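Local structure of transcriptional regulator, BadM/Rrf2 family (Thermincola potens, 4CIC) at residues I78-I83 and D129-A134. The protein probably binds DNA through a helix-turn-helix domain as a dimeric transcription factor of the Rrf2 family, named IscR, linked to regulation of iron-sulfur cluster biogenesis. The protein carries 3 engineered substitutions. Residues are numbered along the deposited sequence; the frame is centred on the assembly and turned at random.
Sequences IKVGDI and DSITLA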
loop_
_atom_site.group_PDB
_atom_site.type_symbol
_atom_site.label_atom_id
_atom_site.label_comp_id
_atom_site.label_asym_id
_atom_site.label_seq_id
_atom_site.Cartn_x
_atom_site.Cartn_y
_atom_site.Cartn_z
ATOM N N ILE A 78 -17.171 -7.140 -11.221
ATOM C CA ILE A 78 -15.743 -6.831 -11.330
ATOM C C ILE A 78 -15.300 -6.071 -10.091
ATOM O O ILE A 78 -15.665 -4.909 -9.915
ATOM C CB ILE A 78 -15.424 -5.989 -12.610
ATOM C CG1 ILE A 78 -15.872 -6.745 -13.855
ATOM C CG2 ILE A 78 -13.914 -5.687 -12.673
ATOM C CD1 ILE A 78 -15.800 -5.926 -15.141
ATOM N N LYS A 79 -14.493 -6.714 -9.240
ATOM C CA LYS A 79 -13.887 -6.032 -8.096
ATOM C C LYS A 79 -12.664 -5.238 -8.540
ATOM O O LYS A 79 -11.985 -5.624 -9.478
ATOM C CB LYS A 79 -13.432 -7.045 -7.024
ATOM C CG LYS A 79 -14.555 -7.860 -6.441
ATOM C CD LYS A 79 -14.028 -9.014 -5.624
ATOM C CE LYS A 79 -15.172 -9.846 -5.069
ATOM N NZ LYS A 79 -14.662 -10.959 -4.205
ATOM N N VAL A 80 -12.375 -4.125 -7.873
ATOM C CA VAL A 80 -11.176 -3.373 -8.207
ATOM C C VAL A 80 -9.960 -4.289 -8.042
ATOM O O VAL A 80 -9.018 -4.250 -8.836
ATOM C CB VAL A 80 -11.029 -2.108 -7.346
ATOM C CG1 VAL A 80 -9.725 -1.419 -7.656
ATOM C CG2 VAL A 80 -12.190 -1.157 -7.648
ATOM N N GLY A 81 -9.986 -5.109 -7.005
ATOM C CA GLY A 81 -8.913 -6.064 -6.791
ATOM C C GLY A 81 -8.688 -7.053 -7.934
ATOM O O GLY A 81 -7.555 -7.493 -8.153
ATOM N N ASP A 82 -9.759 -7.436 -8.632
ATOM C CA ASP A 82 -9.655 -8.307 -9.809
ATOM C C ASP A 82 -8.819 -7.626 -10.889
ATOM O O ASP A 82 -8.039 -8.266 -11.585
ATOM C CB ASP A 82 -11.020 -8.577 -10.460
ATOM C CG ASP A 82 -11.970 -9.406 -9.604
ATOM O OD1 ASP A 82 -11.504 -10.170 -8.733
ATOM O OD2 ASP A 82 -13.206 -9.312 -9.845
ATOM N N ILE A 83 -9.049 -6.332 -11.082
ATOM C CA ILE A 83 -8.320 -5.592 -12.093
ATOM C C ILE A 83 -6.838 -5.534 -11.706
ATOM O O ILE A 83 -5.950 -5.772 -12.527
ATOM C CB ILE A 83 -8.867 -4.157 -12.211
ATOM C CG1 ILE A 83 -10.341 -4.194 -12.626
ATOM C CG2 ILE A 83 -7.991 -3.345 -13.136
ATOM C CD1 ILE A 83 -11.037 -2.839 -12.463
ATOM N N ASP A 129 -11.061 -5.647 -2.650
ATOM C CA ASP A 129 -12.050 -6.672 -2.959
ATOM C C ASP A 129 -13.447 -6.251 -2.517
ATOM O O ASP A 129 -14.431 -6.873 -2.900
ATOM C CB ASP A 129 -11.655 -8.004 -2.313
ATOM C CG ASP A 129 -10.582 -8.733 -3.102
ATOM O OD1 ASP A 129 -10.302 -8.321 -4.257
ATOM O OD2 ASP A 129 -10.040 -9.730 -2.578
ATOM N N SER A 130 -13.529 -5.196 -1.713
ATOM C CA SER A 130 -14.810 -4.765 -1.164
ATOM C C SER A 130 -15.487 -3.752 -2.065
ATOM O O SER A 130 -16.619 -3.358 -1.807
ATOM C CB SER A 130 -14.623 -4.148 0.221
ATOM O OG SER A 130 -14.084 -2.839 0.123
ATOM N N ILE A 131 -14.789 -3.329 -3.118
ATOM C CA ILE A 131 -15.322 -2.291 -4.012
ATOM C C ILE A 131 -15.452 -2.848 -5.414
ATOM O O ILE A 131 -14.482 -3.346 -5.979
ATOM C CB ILE A 131 -14.365 -1.074 -4.056
ATOM C CG1 ILE A 131 -14.251 -0.449 -2.664
ATOM C CG2 ILE A 131 -14.839 -0.026 -5.062
ATOM C CD1 ILE A 131 -13.047 0.472 -2.499
ATOM N N THR A 132 -16.642 -2.748 -6.005
ATOM C CA THR A 132 -16.788 -3.171 -7.383
ATOM C C THR A 132 -16.931 -1.955 -8.287
ATOM O O THR A 132 -17.120 -0.831 -7.816
ATOM C CB THR A 132 -18.055 -4.025 -7.618
ATOM O OG1 THR A 132 -19.214 -3.228 -7.361
ATOM C CG2 THR A 132 -18.062 -5.246 -6.710
ATOM N N LEU A 133 -16.847 -2.178 -9.588
ATOM C CA LEU A 133 -17.118 -1.091 -10.525
ATOM C C LEU A 133 -18.544 -0.562 -10.360
ATOM O O LEU A 133 -18.767 0.631 -10.510
ATOM C CB LEU A 133 -16.810 -1.506 -11.958
ATOM C CG LEU A 133 -15.349 -1.824 -12.326
ATOM C CD1 LEU A 133 -15.260 -2.203 -13.820
ATOM C CD2 LEU A 133 -14.459 -0.621 -12.032
ATOM N N ALA A 134 -19.492 -1.412 -9.971
ATOM C CA ALA A 134 -20.846 -0.898 -9.716
ATOM C C ALA A 134 -20.860 0.048 -8.513
ATOM O O ALA A 134 -21.572 1.055 -8.511
ATOM C CB ALA A 134 -21.841 -2.031 -9.508
#
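With chi1 at -65°, Leu133 sets CG opposite its own carbonyl carbon, while Ile78 turns CG2 opposite its backbone N; the two branches then meet, Ile78 CG2 lying 3.9 Å from Leu133 CD1. The other methyl, Leu133 CD2, approaches Ile83 CD1 tip to tip at 4.1 Å. Replacing Leu133 with alanine would probably open a gap beside Ile78 and leave the Ile83 methyl without this partner. Two backbone bonds flank the Lys79-Thr132 pair: Leu133 N donates to Ile78 O (3.0 Å) and Val80 N to Ile131 O (2.9 Å, 167° at the hydrogen). This makes Lys79 and Thr132 a non-hydrogen-bonded pair of a single antiparallel bridge, their CA atoms 4.1 Å apart. Each is also an N-cap residue, so the bridge joins two helix starts. Asp82 OD2 accepts a hydrogen bond from Lys79 N (3.0 Å), met from above the carboxylate plane, which holds the N-cap N-H. The extended Lys79 chain runs across Asp129, its CD 3.5 Å from Asp129 O, whereas the Asp129 carboxylate forms a salt bridge with Arg85. Val80 and Ile131 lie side by side against Met136 of helix 133-143, and Ile131 also packs on Val116 of the second subunit. Helix 9-23 covers the apolar side through Val15, Met18 and Ala22, and Leu71 of strand 68-71 touches both Ile78 and Leu133, joining the starts of helices 80-87 and 133-143 to the two-stranded sheet.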